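Local coordinates for MHC class I-like protein MILL2 (Mus musculus, PDB 6A97) that is an MHC class I-like, GPI-anchored cell-surface protein that binds heparan sulfate proteoglycans on fibroblasts, at residues E99-K104 with H111-T116; C119-L122 with S126-G129. All coordinates share one frame; numbering follows the deposited sequence.

Contact 1 of 2, residues E99-K104 with H111-T116; sequences EVINQK and HTLQAT
The carbonyl O of Val100 accepts the backbone N-H of Lys104, N to O 3.0 Å, a bond of the helical turn that presents Val100 and its neighbour Ile101 to Leu113. No hydrogen bond joins residues 99-104 to residues 111-116. The contact is made by carbon against carbon, with a modest 143 Å² of buried surface and CA atoms of Ile101 and Leu113 no closer than 8.0 Å. Its centre is Leu113 CD2, which lies 3.8 Å from CG1 of Ile101 and 4.2 Å from CG1 of Val100, a methyl set against two adjacent positions of one helical turn. The other leucine methyl, CD1, still reaches Val100 CG1 at 4.3 Å, so both tips of the fork face that one methyl. Leu113 extends its CG away from its own backbone N (chi1 -178°), which carries the fork out toward the helix. In Val100 the touching methyl also stands opposite the backbone N (chi1 167°), and the two side chains meet at a slant. Ile101 differs: it offers the flank of its longer branch, the methylene CG1 rather than the terminal CD1, and runs across Leu113 at about a right angle. All three residues are buried. Lys104 starts toward the strand, but its chain then leads away to a cation-pi contact with Tyr135. Gln114 NE2 hydrogen-bonds to the backbone of a chain of another protein. This packing joins the end of the alpha-1 helical region to the first alpha-2 strand of the MHC class I platform. Phe140 of strand 138-144 adjoins Val100, while Leu34 backs Leu113, whose main chain is bonded to Ala31 of strand 23-31; helix 158-167 flanks helix 98-104 through Gln103.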
ATOM      1  N   GLU A  99     -24.458  34.717   9.147  1.00 45.43           N
ATOM      2  CA  GLU A  99     -24.472  35.090  10.556  1.00 52.49           C
ATOM      3  C   GLU A  99     -23.203  34.625  11.267  1.00 53.91           C
ATOM      4  O   GLU A  99     -22.671  35.339  12.114  1.00 51.85           O
ATOM      5  CB  GLU A  99     -25.716  34.534  11.250  1.00 57.47           C
ATOM      6  CG  GLU A  99     -26.379  35.531  12.195  1.00 76.83           C
ATOM      7  CD  GLU A  99     -27.165  36.617  11.464  1.00 86.27           C
ATOM      8  OE1 GLU A  99     -27.131  36.660  10.214  1.00 88.57           O
ATOM      9  OE2 GLU A  99     -27.811  37.441  12.145  1.00 94.21           O
ATOM     10  N   VAL A 100     -22.705  33.444  10.910  1.00 50.19           N
ATOM     11  CA  VAL A 100     -21.430  32.982  11.456  1.00 48.99           C
ATOM     12  C   VAL A 100     -20.315  33.937  11.039  1.00 44.62           C
ATOM     13  O   VAL A 100     -19.480  34.334  11.855  1.00 45.38           O
ATOM     14  CB  VAL A 100     -21.089  31.548  11.003  1.00 47.29           C
ATOM     15  CG1 VAL A 100     -19.635  31.221  11.319  1.00 45.18           C
ATOM     16  CG2 VAL A 100     -22.020  30.544  11.677  1.00 42.54           C
ATOM     17  N   ILE A 101     -20.319  34.324   9.767  1.00 37.22           N
ATOM     18  CA  ILE A 101     -19.334  35.271   9.258  1.00 38.58           C
ATOM     19  C   ILE A 101     -19.406  36.619   9.982  1.00 46.86           C
ATOM     20  O   ILE A 101     -18.377  37.182  10.363  1.00 53.55           O
ATOM     21  CB  ILE A 101     -19.509  35.494   7.740  1.00 44.19           C
ATOM     22  CG1 ILE A 101     -19.061  34.250   6.967  1.00 48.84           C
ATOM     23  CG2 ILE A 101     -18.723  36.710   7.282  1.00 39.40           C
ATOM     24  CD1 ILE A 101     -19.313  34.327   5.477  1.00 50.57           C
ATOM     25  N   ASN A 102     -20.617  37.136  10.174  1.00 47.56           N
ATOM     26  CA  ASN A 102     -20.795  38.405  10.878  1.00 47.59           C
ATOM     27  C   ASN A 102     -20.252  38.363  12.308  1.00 52.31           C
ATOM     28  O   ASN A 102     -19.576  39.287  12.753  1.00 57.59           O
ATOM     29  CB  ASN A 102     -22.269  38.802  10.892  1.00 50.85           C
ATOM     30  CG  ASN A 102     -22.725  39.379   9.564  1.00 59.49           C
ATOM     31  OD1 ASN A 102     -21.971  40.082   8.893  1.00 60.06           O
ATOM     32  ND2 ASN A 102     -23.960  39.079   9.176  1.00 57.38           N
ATOM     33  N   GLN A 103     -20.535  37.275  13.019  1.00 48.77           N
ATOM     34  CA  GLN A 103     -20.123  37.141  14.415  1.00 59.26           C
ATOM     35  C   GLN A 103     -18.616  36.962  14.550  1.00 58.86           C
ATOM     36  O   GLN A 103     -18.008  37.537  15.447  1.00 63.12           O
ATOM     37  CB  GLN A 103     -20.854  35.969  15.086  1.00 58.11           C
ATOM     38  CG  GLN A 103     -22.365  36.145  15.190  1.00 61.71           C
ATOM     39  CD  GLN A 103     -22.767  37.396  15.973  1.00 75.23           C
ATOM     40  OE1 GLN A 103     -22.183  37.713  17.016  1.00 72.45           O
ATOM     41  NE2 GLN A 103     -23.762  38.119  15.459  1.00 70.56           N
ATOM     42  N   LYS A 104     -18.015  36.184  13.653  1.00 53.82           N
ATOM     43  CA  LYS A 104     -16.569  35.987  13.679  1.00 55.03           C
ATOM     44  C   LYS A 104     -15.818  37.223  13.190  1.00 54.07           C
ATOM     45  O   LYS A 104     -14.666  37.455  13.568  1.00 55.97           O
ATOM     46  CB  LYS A 104     -16.170  34.770  12.840  1.00 51.28           C
ATOM     47  CG  LYS A 104     -16.495  33.433  13.501  1.00 54.66           C
ATOM     48  CD  LYS A 104     -15.892  33.352  14.903  1.00 48.28           C
ATOM     49  CE  LYS A 104     -16.004  31.944  15.476  1.00 57.20           C
ATOM     50  NZ  LYS A 104     -15.640  31.894  16.922  1.00 61.25           N
ATOM     51  N   HIS A 111      -8.070  35.933  11.770  1.00 55.77           N
ATOM     52  CA  HIS A 111      -8.570  34.585  12.018  1.00 56.93           C
ATOM     53  C   HIS A 111      -8.993  33.894  10.729  1.00 54.65           C
ATOM     54  O   HIS A 111      -9.195  34.545   9.704  1.00 52.15           O
ATOM     55  CB  HIS A 111      -9.736  34.626  13.002  1.00 53.35           C
ATOM     56  CG  HIS A 111      -9.387  35.254  14.313  1.00 60.82           C
ATOM     57  ND1 HIS A 111      -8.876  34.530  15.369  1.00 56.40           N
ATOM     58  CD2 HIS A 111      -9.462  36.538  14.737  1.00 59.71           C
ATOM     59  CE1 HIS A 111      -8.657  35.342  16.389  1.00 59.60           C
ATOM     60  NE2 HIS A 111      -9.005  36.564  16.031  1.00 57.58           N
ATOM     61  N   THR A 112      -9.126  32.571  10.792  1.00 45.42           N
ATOM     62  CA  THR A 112      -9.405  31.766   9.608  1.00 43.46           C
ATOM     63  C   THR A 112     -10.697  30.965   9.736  1.00 39.57           C
ATOM     64  O   THR A 112     -10.807  30.088  10.593  1.00 42.02           O
ATOM     65  CB  THR A 112      -8.252  30.778   9.321  1.00 49.12           C
ATOM     66  OG1 THR A 112      -6.997  31.465   9.395  1.00 50.22           O
ATOM     67  CG2 THR A 112      -8.413  30.143   7.944  1.00 41.16           C
ATOM     68  N   LEU A 113     -11.665  31.256   8.873  1.00 36.43           N
ATOM     69  CA  LEU A 113     -12.912  30.495   8.835  1.00 32.48           C
ATOM     70  C   LEU A 113     -12.949  29.575   7.623  1.00 32.95           C
ATOM     71  O   LEU A 113     -12.778  30.023   6.488  1.00 32.98           O
ATOM     72  CB  LEU A 113     -14.122  31.430   8.811  1.00 34.07           C
ATOM     73  CG  LEU A 113     -15.488  30.744   8.810  1.00 37.91           C
ATOM     74  CD1 LEU A 113     -15.730  29.995  10.134  1.00 39.77           C
ATOM     75  CD2 LEU A 113     -16.593  31.754   8.541  1.00 36.17           C
ATOM     76  N   GLN A 114     -13.175  28.285   7.876  1.00 32.91           N
ATOM     77  CA  GLN A 114     -13.223  27.281   6.817  1.00 34.26           C
ATOM     78  C   GLN A 114     -14.492  26.459   6.906  1.00 33.32           C
ATOM     79  O   GLN A 114     -15.078  26.314   7.979  1.00 36.63           O
ATOM     80  CB  GLN A 114     -12.016  26.340   6.894  1.00 30.43           C
ATOM     81  CG  GLN A 114     -10.661  27.011   6.699  1.00 31.40           C
ATOM     82  CD  GLN A 114      -9.511  26.121   7.153  1.00 35.71           C
ATOM     83  OE1 GLN A 114      -9.025  26.247   8.275  1.00 33.65           O
ATOM     84  NE2 GLN A 114      -9.082  25.207   6.284  1.00 30.76           N
ATOM     85  N   ALA A 115     -14.903  25.898   5.779  1.00 35.23           N
ATOM     86  CA  ALA A 115     -16.017  24.971   5.771  1.00 34.84           C
ATOM     87  C   ALA A 115     -15.728  23.840   4.805  1.00 35.90           C
ATOM     88  O   ALA A 115     -15.149  24.055   3.746  1.00 37.59           O
ATOM     89  CB  ALA A 115     -17.316  25.682   5.391  1.00 31.40           C
ATOM     90  N   THR A 116     -16.109  22.625   5.173  1.00 33.23           N
ATOM     91  CA  THR A 116     -16.129  21.560   4.192  1.00 33.10           C
ATOM     92  C   THR A 116     -17.511  20.935   4.233  1.00 36.87           C
ATOM     93  O   THR A 116     -18.089  20.729   5.303  1.00 36.86           O
ATOM     94  CB  THR A 116     -15.019  20.510   4.423  1.00 35.02           C
ATOM     95  OG1 THR A 116     -15.018  19.588   3.331  1.00 41.74           O
ATOM     96  CG2 THR A 116     -15.208  19.734   5.747  1.00 31.97           C
TER

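Contact 2 of 2, residues C119-L122 with S126-G129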
ATOM      1  N   CYS A 119     -21.831  15.785  -0.263  1.00 39.71           N
ATOM      2  CA  CYS A 119     -22.652  14.590  -0.193  1.00 41.72           C
ATOM      3  C   CYS A 119     -21.927  13.414  -0.812  1.00 46.40           C
ATOM      4  O   CYS A 119     -21.023  13.583  -1.634  1.00 48.36           O
ATOM      5  CB  CYS A 119     -23.990  14.810  -0.897  1.00 38.27           C
ATOM      6  SG  CYS A 119     -23.831  15.144  -2.677  1.00 55.60           S
ATOM      7  N   GLU A 120     -22.336  12.220  -0.409  1.00 52.09           N
ATOM      8  CA  GLU A 120     -21.708  10.993  -0.861  1.00 56.43           C
ATOM      9  C   GLU A 120     -22.760  10.049  -1.428  1.00 63.51           C
ATOM     10  O   GLU A 120     -23.713   9.683  -0.743  1.00 71.17           O
ATOM     11  CB  GLU A 120     -20.949  10.337   0.293  1.00 60.94           C
ATOM     12  CG  GLU A 120     -20.152   9.102  -0.082  1.00 71.60           C
ATOM     13  CD  GLU A 120     -19.283   8.618   1.064  1.00 79.47           C
ATOM     14  OE1 GLU A 120     -18.212   8.033   0.797  1.00 87.75           O
ATOM     15  OE2 GLU A 120     -19.669   8.831   2.235  1.00 79.14           O
ATOM     16  N   LEU A 121     -22.595   9.678  -2.691  1.00 61.05           N
ATOM     17  CA  LEU A 121     -23.495   8.728  -3.327  1.00 60.90           C
ATOM     18  C   LEU A 121     -23.069   7.306  -2.982  1.00 65.89           C
ATOM     19  O   LEU A 121     -21.958   6.889  -3.303  1.00 68.34           O
ATOM     20  CB  LEU A 121     -23.509   8.932  -4.842  1.00 59.44           C
ATOM     21  CG  LEU A 121     -24.387   7.991  -5.667  1.00 63.71           C
ATOM     22  CD1 LEU A 121     -25.866   8.247  -5.397  1.00 69.07           C
ATOM     23  CD2 LEU A 121     -24.072   8.134  -7.147  1.00 67.22           C
ATOM     24  N   LEU A 122     -23.946   6.568  -2.310  1.00 69.43           N
ATOM     25  CA  LEU A 122     -23.653   5.183  -1.964  1.00 70.63           C
ATOM     26  C   LEU A 122     -24.064   4.266  -3.109  1.00 70.97           C
ATOM     27  O   LEU A 122     -24.966   4.594  -3.881  1.00 74.28           O
ATOM     28  CB  LEU A 122     -24.362   4.786  -0.669  1.00 66.22           C
ATOM     29  CG  LEU A 122     -24.024   5.608   0.577  1.00 66.57           C
ATOM     30  CD1 LEU A 122     -24.726   5.039   1.797  1.00 69.64           C
ATOM     31  CD2 LEU A 122     -22.522   5.656   0.798  1.00 67.87           C
ATOM     32  N   SER A 126     -28.482   5.612  -2.272  1.00 71.60           N
ATOM     33  CA  SER A 126     -28.834   6.598  -1.250  1.00 66.54           C
ATOM     34  C   SER A 126     -27.730   7.646  -1.073  1.00 60.99           C
ATOM     35  O   SER A 126     -26.636   7.501  -1.615  1.00 63.21           O
ATOM     36  CB  SER A 126     -29.123   5.906   0.082  1.00 65.24           C
ATOM     37  OG  SER A 126     -27.983   5.207   0.551  1.00 72.84           O
ATOM     38  N   THR A 127     -28.022   8.690  -0.300  1.00 62.42           N
ATOM     39  CA  THR A 127     -27.128   9.840  -0.176  1.00 56.71           C
ATOM     40  C   THR A 127     -26.793  10.195   1.273  1.00 60.05           C
ATOM     41  O   THR A 127     -27.682  10.311   2.115  1.00 68.14           O
ATOM     42  CB  THR A 127     -27.743  11.085  -0.869  1.00 78.54           C
ATOM     43  OG1 THR A 127     -27.443  11.047  -2.269  1.00 85.76           O
ATOM     44  CG2 THR A 127     -27.198  12.384  -0.276  1.00 75.48           C
ATOM     45  N   ARG A 128     -25.501  10.362   1.549  1.00 62.30           N
ATOM     46  CA  ARG A 128     -25.031  10.828   2.852  1.00 61.59           C
ATOM     47  C   ARG A 128     -24.426  12.231   2.756  1.00 57.96           C
ATOM     48  O   ARG A 128     -23.431  12.435   2.063  1.00 58.80           O
ATOM     49  CB  ARG A 128     -23.990   9.866   3.431  1.00 59.31           C
ATOM     50  CG  ARG A 128     -23.354  10.371   4.719  1.00 69.72           C
ATOM     51  CD  ARG A 128     -22.037   9.672   5.026  1.00 73.28           C
ATOM     52  NE  ARG A 128     -20.936  10.154   4.192  1.00 80.59           N
ATOM     53  CZ  ARG A 128     -20.054  11.077   4.568  1.00 78.63           C
ATOM     54  NH1 ARG A 128     -20.133  11.631   5.772  1.00 76.56           N
ATOM     55  NH2 ARG A 128     -19.087  11.448   3.739  1.00 81.82           N
ATOM     56  N   GLY A 129     -25.017  13.189   3.462  1.00 49.68           N
ATOM     57  CA  GLY A 129     -24.526  14.557   3.453  1.00 46.57           C
ATOM     58  C   GLY A 129     -23.674  14.892   4.667  1.00 53.94           C
ATOM     59  O   GLY A 129     -23.736  14.209   5.689  1.00 55.53           O
TER
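A beta hairpin, strand 113-121 turning back into strand 127-135, has its turn end here, and Glu120 and Arg128 pair across its two strands. The short strand segments run antiparallel (161° between their directions) with axes 4.4 Å apart at closest. Glu120 and Arg128 form the hydrogen-bonded pair: Glu120 N gives to Arg128 O at 2.7 Å, and Arg128 N returns to Glu120 O at 3.0 Å, the straighter of the two. Nearer the turn, Leu122 N meets Ser126 O at 2.9 Å, almost straight on.

The same pair also carries a salt bridge between side chains. One carboxylate oxygen does the work: Glu120 OE2 takes Arg128 NE at 2.7 Å and, weakly, NH2 at 3.1 Å. With the carboxylate and guanidinium planes 70° apart, the two groups do not form a flat paired bridge. The bend of the arginine chain at chi3 (76°) swings its NE edge back toward the glutamate.

The hairpin belongs to the alpha-2 half of the class I platform, and its opposite face bears Cys119, Leu121 and Thr127. There Cys119 CB lies 4.1 Å from Thr127 CG2, and Cys119 SG is bonded to Cys182 SG, the disulfide tying this sheet to helix 171-193. Pro183 of that helix touches both Cys119 and Thr127. At the turn, Leu122 CD1 approaches Ser126 OG at 3.5 Å, a hydroxyl whose hydrogen bond is with Asn124 OD1.

Both contacts draw on strand 113-121, but at different ends: contact 1 uses its beginning, contact 2 its close, and their centres are about 25 Å apart. Contact 1 is wholly buried and sets a helix on a strand; between its two segments only apolar side chains touch, with no hydrogen bond. Contact 2 pairs two neighbouring strands of the same sheet and is only partly buried; its main-chain ladder does the joining, with a charged pair on one face and a disulfide-bearing face turned to helix 171-193. The larger buried area of contact 2, 387 against 143 Å², comes from the paired strands together with the Glu120 and Arg128 side chains.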